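Local atomic coordinates of 223aa long hypothetical arylmalonate decarboxylase (PDB entry 2DGD), a protein that is of unproven function but resembles arylmalonate decarboxylases, which remove a carboxyl group from arylmalonates, and assembles as an octamer. Residues 34-39 / 61-66; 91-96 / 208-213; 109-114 / 172-177. All coordinates share one frame; numbering follows the deposited sequence.

The three contacts illustrate how interaction chemistry follows place in an alpha/beta fold. Contact 1 sits in one parallel sheet's territory and contact 3 in the other's, on opposite sides of the chain's centre, about 32 Å between centres; contact 2 lies closer to the middle. Contacts 1 and 3 are buried: the first is a helix end laid on a strand by hydrocarbon packing, beside a second subunit, while the third is the backbone ladder of two neighbouring strands. Contact 2 is only partly buried and relies on a lysine, a water and a glutamate. Helix 95-105, which begins in contact 2, leads directly to strand 110-115 of contact 3.

Contact 1: residues 34-39 / 61-66; sequences HSTRMK and SLLAEV
His34 opens the contact with its CB, which meets the CG2 methyl of Val66 at 4.0 Å, while its ring lies obliquely to the Val66 carbonyl. The polar end of the ring is engaged by other partners: ND1 bonds to Glu20 of a second subunit and NE2 to Ser32. The carbonyl oxygen of His34 lies under the branch of Leu63, 4.0 Å from CG, so the leucine packs on main chain as well as on side chains. At Ser35 the side chain turns away, toward Glu20 of its own chain, and what remains for Leu63 is backbone, with Ser35 C 4.1 Å from Leu63 CD1.

Thr36 is the second point of side-chain packing. Its OG1 stands anti to the backbone N (chi1 -167°), a rotation that puts CG2 against Leu63 CD2 at 3.5 Å and leaves OG1 near Leu62 CD1 at 3.6 Å. The Leu62 side chain comes in nearly perpendicular to that of Thr36, and OG1 is hydrogen-bonded to Arg37 N of the second subunit. An alanine in place of Leu63 is likely to open a gap over the strand and leave the Thr36 methyl without its main packing partner across the contact.

Strand 31-38 thus receives the C-terminal part of helix 49-63 and the residues after it. This is the packing expected of a beta-alpha-beta crossover, here from strand 31-38 through helix 49-63 to strand 69-72, at an outermost strand of the parallel sheet beside a subunit interface.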
loop_
_atom_site.group_PDB
_atom_site.type_symbol
_atom_site.label_atom_id
_atom_site.label_comp_id
_atom_site.label_asym_id
_atom_site.label_seq_id
_atom_site.Cartn_x
_atom_site.Cartn_y
_atom_site.Cartn_z
ATOM N N HIS A 34 16.517 17.003 19.968
ATOM C CA HIS A 34 16.575 17.187 21.416
ATOM C C HIS A 34 16.573 18.669 21.729
ATOM O O HIS A 34 17.444 19.406 21.265
ATOM C CB HIS A 34 17.832 16.518 21.945
ATOM C CG HIS A 34 17.971 15.106 21.481
ATOM N ND1 HIS A 34 17.204 14.081 21.990
ATOM C CD2 HIS A 34 18.712 14.565 20.483
ATOM C CE1 HIS A 34 17.464 12.970 21.325
ATOM N NE2 HIS A 34 18.375 13.236 20.405
ATOM N N SER A 35 15.600 19.107 22.518
ATOM C CA SER A 35 15.502 20.524 22.826
ATOM C C SER A 35 15.531 20.918 24.295
ATOM O O SER A 35 15.372 20.091 25.194
ATOM C CB SER A 35 14.234 21.090 22.181
ATOM O OG SER A 35 13.095 20.336 22.558
ATOM N N THR A 36 15.753 22.205 24.513
ATOM C CA THR A 36 15.766 22.787 25.842
ATOM C C THR A 36 15.293 24.221 25.638
ATOM O O THR A 36 15.590 24.838 24.616
ATOM C CB THR A 36 17.166 22.759 26.479
ATOM O OG1 THR A 36 17.041 23.061 27.871
ATOM C CG2 THR A 36 18.092 23.783 25.819
ATOM N N ARG A 37 14.547 24.747 26.602
ATOM C CA ARG A 37 14.001 26.094 26.476
ATOM C C ARG A 37 14.723 27.196 27.229
ATOM O O ARG A 37 15.491 26.946 28.160
ATOM C CB ARG A 37 12.532 26.084 26.894
ATOM C CG ARG A 37 11.662 25.272 25.971
ATOM C CD ARG A 37 10.241 25.173 26.469
ATOM N NE ARG A 37 9.312 25.116 25.350
ATOM C CZ ARG A 37 9.304 24.162 24.429
ATOM N NH1 ARG A 37 8.423 24.213 23.444
ATOM N NH2 ARG A 37 10.162 23.154 24.498
HETATM N N MSE A 38 14.464 28.427 26.804
HETATM C CA MSE A 38 15.047 29.594 27.436
HETATM C C MSE A 38 13.967 30.576 27.852
HETATM O O MSE A 38 12.939 30.718 27.194
HETATM C CB MSE A 38 16.032 30.286 26.507
HETATM C CG MSE A 38 17.326 29.527 26.314
HETATM SE SE MSE A 38 18.702 30.627 25.496
HETATM C CE MSE A 38 19.622 31.173 27.095
ATOM N N LYS A 39 14.216 31.233 28.974
ATOM C CA LYS A 39 13.317 32.219 29.549
ATOM C C LYS A 39 12.809 33.185 28.480
ATOM O O LYS A 39 13.585 33.695 27.678
ATOM C CB LYS A 39 14.084 32.979 30.640
ATOM C CG LYS A 39 13.379 34.164 31.255
ATOM C CD LYS A 39 14.389 35.073 31.962
ATOM C CE LYS A 39 15.034 34.410 33.179
ATOM N NZ LYS A 39 14.063 34.188 34.303
ATOM N N SER A 61 25.102 23.919 27.586
ATOM C CA SER A 61 25.675 22.835 28.367
ATOM C C SER A 61 24.691 21.692 28.578
ATOM O O SER A 61 25.093 20.558 28.833
ATOM C CB SER A 61 26.160 23.352 29.720
ATOM O OG SER A 61 25.076 23.609 30.591
ATOM N N LEU A 62 23.399 21.985 28.473
ATOM C CA LEU A 62 22.379 20.962 28.660
ATOM C C LEU A 62 22.177 20.123 27.402
ATOM O O LEU A 62 21.623 19.026 27.460
ATOM C CB LEU A 62 21.049 21.606 29.055
ATOM C CG LEU A 62 20.956 22.374 30.375
ATOM C CD1 LEU A 62 19.563 22.973 30.499
ATOM C CD2 LEU A 62 21.235 21.450 31.543
ATOM N N LEU A 63 22.645 20.636 26.270
ATOM C CA LEU A 63 22.490 19.962 24.981
ATOM C C LEU A 63 23.801 19.456 24.375
ATOM O O LEU A 63 23.795 18.593 23.488
ATOM C CB LEU A 63 21.827 20.926 23.994
ATOM C CG LEU A 63 20.372 20.753 23.549
ATOM C CD1 LEU A 63 19.549 20.080 24.603
ATOM C CD2 LEU A 63 19.802 22.120 23.224
ATOM N N ALA A 64 24.918 19.990 24.864
ATOM C CA ALA A 64 26.249 19.647 24.370
ATOM C C ALA A 64 26.575 18.167 24.214
ATOM O O ALA A 64 27.178 17.754 23.226
ATOM C CB ALA A 64 27.294 20.300 25.251
ATOM N N GLU A 65 26.175 17.358 25.179
ATOM C CA GLU A 65 26.505 15.951 25.108
ATOM C C GLU A 65 25.587 15.068 24.249
ATOM O O GLU A 65 26.044 14.072 23.701
ATOM C CB GLU A 65 26.622 15.420 26.537
ATOM C CG GLU A 65 27.266 14.062 26.686
ATOM C CD GLU A 65 27.597 13.749 28.141
ATOM O OE1 GLU A 65 27.970 12.585 28.441
ATOM O OE2 GLU A 65 27.490 14.673 28.984
ATOM N N VAL A 66 24.308 15.414 24.118
ATOM C CA VAL A 66 23.403 14.603 23.298
ATOM C C VAL A 66 23.332 15.084 21.858
ATOM O O VAL A 66 22.771 14.399 21.002
ATOM C CB VAL A 66 21.952 14.619 23.815
ATOM C CG1 VAL A 66 21.888 14.064 25.203
ATOM C CG2 VAL A 66 21.402 16.026 23.767
#

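Contact 2: residues 91-96 / 208-213; sequences DVVIPE and WEALNK
Lys213 and Glu209 reach Val93 and its neighbours by different chain shapes: the lysine is bent at chi3 (92°), which carries NZ to the Asp91 carbonyl, whereas the glutamate, its CG anti to the backbone N (chi1 -164°), runs on extended to set its carboxylate beside the valine. NZ donates to Asp91 O at 2.8 Å, approaching from above the carbonyl plane, 54° out of it. The carboxylate of Asp91 adds only a distant opposite charge, OD1 lying 4.8 Å from Lys213 NZ.

Glu209 and Lys213, a helical turn apart, both come over the same side of Val93, their chains running counter to its own. Glu209 OE1 rests against both valine methyls, 3.3 Å from CG1, while CG2 meets the CD of Lys213 at 4.1 Å and the CB of Ala210 at 4.3 Å. A bridging water completes the link: it accepts from Ile94 N at 2.9 Å and also donates to Glu209 OE1. Since Ile94 is the N-cap residue of helix 95-105, the negative carboxylate is probably favoured by the positive end of that helix.

Ser98, in the first turn of helix 95-105, gives Glu209 OE2 a further, weak bond. Val93 is also held by backbone bonds to Ile70 and Tyr72, placing the contact where the edge of strand 69-72, the start of helix 95-105 and the side of helix 202-214 come together.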
loop_
_atom_site.group_PDB
_atom_site.type_symbol
_atom_site.label_atom_id
_atom_site.label_comp_id
_atom_site.label_asym_id
_atom_site.label_seq_id
_atom_site.Cartn_x
_atom_site.Cartn_y
_atom_site.Cartn_z
ATOM N N ASP A 91 29.900 25.997 15.825
ATOM C CA ASP A 91 29.164 25.426 14.698
ATOM C C ASP A 91 27.649 25.523 14.826
ATOM O O ASP A 91 26.918 24.807 14.141
ATOM C CB ASP A 91 29.556 23.961 14.491
ATOM C CG ASP A 91 31.027 23.797 14.174
ATOM O OD1 ASP A 91 31.516 24.515 13.274
ATOM O OD2 ASP A 91 31.688 22.952 14.820
ATOM N N VAL A 92 27.183 26.408 15.701
ATOM C CA VAL A 92 25.757 26.605 15.914
ATOM C C VAL A 92 25.081 26.980 14.601
ATOM O O VAL A 92 25.687 27.621 13.739
ATOM C CB VAL A 92 25.498 27.740 16.938
ATOM C CG1 VAL A 92 26.011 29.061 16.397
ATOM C CG2 VAL A 92 24.020 27.849 17.241
ATOM N N VAL A 93 23.828 26.563 14.446
ATOM C CA VAL A 93 23.067 26.887 13.253
ATOM C C VAL A 93 22.077 27.983 13.613
ATOM O O VAL A 93 21.229 27.803 14.489
ATOM C CB VAL A 93 22.279 25.672 12.721
ATOM C CG1 VAL A 93 21.323 26.116 11.619
ATOM C CG2 VAL A 93 23.233 24.631 12.181
ATOM N N ILE A 94 22.197 29.126 12.948
ATOM C CA ILE A 94 21.291 30.237 13.189
ATOM C C ILE A 94 20.333 30.264 12.009
ATOM O O ILE A 94 20.702 30.676 10.918
ATOM C CB ILE A 94 22.061 31.571 13.298
ATOM C CG1 ILE A 94 23.005 31.513 14.502
ATOM C CG2 ILE A 94 21.087 32.733 13.461
ATOM C CD1 ILE A 94 23.874 32.734 14.661
ATOM N N PRO A 95 19.085 29.809 12.217
ATOM C CA PRO A 95 18.076 29.775 11.153
ATOM C C PRO A 95 18.045 30.971 10.203
ATOM O O PRO A 95 17.970 30.789 8.987
ATOM C CB PRO A 95 16.760 29.563 11.916
ATOM C CG PRO A 95 17.088 29.899 13.343
ATOM C CD PRO A 95 18.490 29.430 13.509
ATOM N N GLU A 96 18.115 32.183 10.744
ATOM C CA GLU A 96 18.092 33.387 9.918
ATOM C C GLU A 96 19.242 33.399 8.904
ATOM O O GLU A 96 19.059 33.768 7.747
ATOM C CB GLU A 96 18.154 34.629 10.813
ATOM C CG GLU A 96 18.045 35.939 10.062
ATOM C CD GLU A 96 17.286 36.996 10.848
ATOM O OE1 GLU A 96 16.048 36.856 11.016
ATOM O OE2 GLU A 96 17.934 37.965 11.300
ATOM N N TRP A 208 17.892 22.396 6.769
ATOM C CA TRP A 208 18.707 22.289 5.572
ATOM C C TRP A 208 20.185 22.431 5.946
ATOM O O TRP A 208 21.002 21.575 5.609
ATOM C CB TRP A 208 18.307 23.388 4.594
ATOM C CG TRP A 208 19.215 23.533 3.422
ATOM C CD1 TRP A 208 19.298 22.708 2.333
ATOM C CD2 TRP A 208 20.158 24.589 3.200
ATOM N NE1 TRP A 208 20.231 23.190 1.444
ATOM C CE2 TRP A 208 20.775 24.343 1.951
ATOM C CE3 TRP A 208 20.539 25.722 3.934
ATOM C CZ2 TRP A 208 21.756 25.193 1.418
ATOM C CZ3 TRP A 208 21.515 26.567 3.405
ATOM C CH2 TRP A 208 22.109 26.294 2.158
ATOM N N GLU A 209 20.510 23.504 6.665
ATOM C CA GLU A 209 21.884 23.764 7.078
ATOM C C GLU A 209 22.418 22.703 8.019
ATOM O O GLU A 209 23.536 22.221 7.845
ATOM C CB GLU A 209 21.996 25.125 7.754
ATOM C CG GLU A 209 23.429 25.616 7.845
ATOM C CD GLU A 209 23.554 26.957 8.529
ATOM O OE1 GLU A 209 23.845 26.987 9.744
ATOM O OE2 GLU A 209 23.353 27.982 7.852
ATOM N N ALA A 210 21.625 22.340 9.019
ATOM C CA ALA A 210 22.040 21.337 9.986
ATOM C C ALA A 210 22.323 19.995 9.319
ATOM O O ALA A 210 23.367 19.384 9.545
ATOM C CB ALA A 210 20.968 21.174 11.057
ATOM N N LEU A 211 21.385 19.541 8.495
ATOM C CA LEU A 211 21.524 18.263 7.800
ATOM C C LEU A 211 22.711 18.250 6.853
ATOM O O LEU A 211 23.286 17.194 6.610
ATOM C CB LEU A 211 20.241 17.943 7.028
ATOM C CG LEU A 211 19.231 16.964 7.621
ATOM C CD1 LEU A 211 19.402 16.822 9.115
ATOM C CD2 LEU A 211 17.846 17.441 7.275
ATOM N N ASN A 212 23.062 19.419 6.317
ATOM C CA ASN A 212 24.194 19.536 5.407
ATOM C C ASN A 212 25.489 19.388 6.171
ATOM O O ASN A 212 26.394 18.669 5.744
ATOM C CB ASN A 212 24.206 20.891 4.712
ATOM C CG ASN A 212 23.324 20.933 3.478
ATOM O OD1 ASN A 212 23.388 20.052 2.618
ATOM N ND2 ASN A 212 22.509 21.976 3.377
ATOM N N LYS A 213 25.587 20.082 7.300
ATOM C CA LYS A 213 26.792 20.015 8.099
ATOM C C LYS A 213 27.011 18.601 8.618
ATOM O O LYS A 213 28.139 18.116 8.629
ATOM C CB LYS A 213 26.721 21.031 9.240
ATOM C CG LYS A 213 26.700 22.471 8.732
ATOM C CD LYS A 213 26.313 23.505 9.798
ATOM C CE LYS A 213 27.520 24.080 10.540
ATOM N NZ LYS A 213 27.133 25.247 11.396
HETATM O O HOH W 1 23.895 29.345 10.604
#

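Contact 3: residues 109-114 / 172-177; sequences RKLWIG and ADAVYI
Asp173 OD2 accepts two backbone hydrogen bonds, one from Lys110 N at 2.6 Å, nearly straight at 175°, and one from Arg109 N at 3.0 Å, more bent at 149°. The aspartate has CG anti to its carbonyl carbon (chi1 -66°), which brings OD2 to the two N-H groups. These come from opposite faces of the carboxylate plane, both on the anti side of the oxygen, which fixes the rotation of the aspartate. Its backbone replies: Asp173 N donates to Lys110 O at 2.8 Å, from above the carbonyl plane.

From here a parallel ladder takes over. Trp112 N donates to Ala174 O, Tyr176 N returns a bond to Trp112 O at 2.9 Å, and Gly114 N reaches Tyr176 O at 2.8 Å. Trp112 thus bonds to the two residues that flank its partner Val175, as a residue of a parallel pair does. Strands 110-115 and 174-177 are the two central strands of a four-stranded parallel sheet, as in the Rossmann-like halves of the aspartate/glutamate racemase superfamily.

Side chains fall on the two faces in turn. Trp112 and Val175 lie side by side, Trp112 CE3 4.1 Å from Val175 CG1, on the face where Gly114 has no side chain and the six-membered ring of Trp112 fills the space; helix 187-195 covers Val175 and Ile177 there. On the other face Leu111 CD1 tucks against Tyr176 CB at 3.9 Å, and Ile113 CG2 approaches Tyr176 CD2 at 4.2 Å. Helix 95-105 lies over Leu111 and Tyr176, and Trp129 meets the tyrosine ring.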
loop_
_atom_site.group_PDB
_atom_site.type_symbol
_atom_site.label_atom_id
_atom_site.label_comp_id
_atom_site.label_asym_id
_atom_site.label_seq_id
_atom_site.Cartn_x
_atom_site.Cartn_y
_atom_site.Cartn_z
ATOM N N ARG A 109 16.994 36.933 -6.096
ATOM C CA ARG A 109 17.198 38.374 -6.055
ATOM C C ARG A 109 15.919 39.089 -5.620
ATOM O O ARG A 109 15.963 40.019 -4.816
ATOM C CB ARG A 109 17.669 38.902 -7.412
ATOM C CG ARG A 109 19.102 38.532 -7.751
ATOM C CD ARG A 109 19.740 39.561 -8.688
ATOM N NE ARG A 109 20.220 38.973 -9.941
ATOM C CZ ARG A 109 19.446 38.345 -10.825
ATOM N NH1 ARG A 109 19.980 37.844 -11.935
ATOM N NH2 ARG A 109 18.141 38.214 -10.603
ATOM N N LYS A 110 14.778 38.662 -6.156
ATOM C CA LYS A 110 13.494 39.255 -5.786
ATOM C C LYS A 110 12.841 38.363 -4.731
ATOM O O LYS A 110 12.749 37.150 -4.895
ATOM C CB LYS A 110 12.599 39.394 -7.017
ATOM C CG LYS A 110 13.086 40.456 -7.979
ATOM C CD LYS A 110 12.328 40.426 -9.284
ATOM C CE LYS A 110 12.830 41.508 -10.218
ATOM N NZ LYS A 110 12.239 41.387 -11.580
ATOM N N LEU A 111 12.383 38.973 -3.647
ATOM C CA LEU A 111 11.799 38.213 -2.557
ATOM C C LEU A 111 10.465 38.757 -2.026
ATOM O O LEU A 111 10.257 39.975 -1.960
ATOM C CB LEU A 111 12.818 38.169 -1.413
ATOM C CG LEU A 111 12.553 37.315 -0.178
ATOM C CD1 LEU A 111 12.648 35.845 -0.554
ATOM C CD2 LEU A 111 13.571 37.640 0.901
ATOM N N TRP A 112 9.562 37.846 -1.666
ATOM C CA TRP A 112 8.281 38.224 -1.082
ATOM C C TRP A 112 8.375 37.681 0.343
ATOM O O TRP A 112 8.725 36.511 0.544
ATOM C CB TRP A 112 7.118 37.567 -1.807
ATOM C CG TRP A 112 5.805 38.202 -1.438
ATOM C CD1 TRP A 112 5.177 39.226 -2.091
ATOM C CD2 TRP A 112 4.989 37.898 -0.293
ATOM N NE1 TRP A 112 4.027 39.579 -1.426
ATOM C CE2 TRP A 112 3.885 38.782 -0.321
ATOM C CE3 TRP A 112 5.085 36.966 0.753
ATOM C CZ2 TRP A 112 2.883 38.762 0.652
ATOM C CZ3 TRP A 112 4.083 36.947 1.726
ATOM C CH2 TRP A 112 2.996 37.842 1.666
ATOM N N ILE A 113 8.068 38.517 1.331
ATOM C CA ILE A 113 8.179 38.102 2.726
ATOM C C ILE A 113 6.879 37.999 3.521
ATOM O O ILE A 113 6.112 38.956 3.618
ATOM C CB ILE A 113 9.133 39.050 3.483
ATOM C CG1 ILE A 113 10.521 38.976 2.860
ATOM C CG2 ILE A 113 9.193 38.692 4.958
ATOM C CD1 ILE A 113 11.462 40.041 3.360
ATOM N N GLY A 114 6.645 36.826 4.102
ATOM C CA GLY A 114 5.465 36.625 4.916
ATOM C C GLY A 114 5.906 36.475 6.360
ATOM O O GLY A 114 6.907 35.816 6.625
ATOM N N ALA A 172 8.256 37.597 -7.465
ATOM C CA ALA A 172 9.452 37.235 -6.715
ATOM C C ALA A 172 10.123 35.974 -7.249
ATOM O O ALA A 172 9.553 35.249 -8.065
ATOM C CB ALA A 172 9.097 37.051 -5.237
ATOM N N ASP A 173 11.346 35.727 -6.792
ATOM C CA ASP A 173 12.088 34.542 -7.201
ATOM C C ASP A 173 11.827 33.460 -6.173
ATOM O O ASP A 173 12.048 32.276 -6.426
ATOM C CB ASP A 173 13.590 34.813 -7.242
ATOM C CG ASP A 173 13.969 35.807 -8.301
ATOM O OD1 ASP A 173 13.529 35.626 -9.451
ATOM O OD2 ASP A 173 14.712 36.764 -7.988
ATOM N N ALA A 174 11.357 33.886 -5.006
ATOM C CA ALA A 174 11.074 32.971 -3.915
ATOM C C ALA A 174 10.315 33.699 -2.825
ATOM O O ALA A 174 10.290 34.928 -2.791
ATOM C CB ALA A 174 12.377 32.414 -3.350
ATOM N N VAL A 175 9.700 32.924 -1.940
ATOM C CA VAL A 175 8.954 33.456 -0.812
ATOM C C VAL A 175 9.674 33.032 0.461
ATOM O O VAL A 175 10.240 31.935 0.536
ATOM C CB VAL A 175 7.522 32.889 -0.760
ATOM C CG1 VAL A 175 6.876 33.236 0.565
ATOM C CG2 VAL A 175 6.693 33.427 -1.916
ATOM N N TYR A 176 9.660 33.903 1.459
ATOM C CA TYR A 176 10.291 33.590 2.732
ATOM C C TYR A 176 9.272 33.801 3.835
ATOM O O TYR A 176 8.632 34.847 3.890
ATOM C CB TYR A 176 11.509 34.492 2.969
ATOM C CG TYR A 176 12.016 34.484 4.403
ATOM C CD1 TYR A 176 12.443 33.304 5.013
ATOM C CD2 TYR A 176 12.051 35.657 5.153
ATOM C CE1 TYR A 176 12.889 33.294 6.339
ATOM C CE2 TYR A 176 12.497 35.659 6.474
ATOM C CZ TYR A 176 12.913 34.473 7.062
ATOM O OH TYR A 176 13.339 34.474 8.376
ATOM N N ILE A 177 9.110 32.805 4.701
ATOM C CA ILE A 177 8.172 32.914 5.814
ATOM C C ILE A 177 8.972 32.934 7.108
ATOM O O ILE A 177 9.552 31.921 7.504
ATOM C CB ILE A 177 7.177 31.735 5.820
ATOM C CG1 ILE A 177 6.398 31.719 4.507
ATOM C CG2 ILE A 177 6.199 31.877 6.964
ATOM C CD1 ILE A 177 5.499 30.516 4.341
#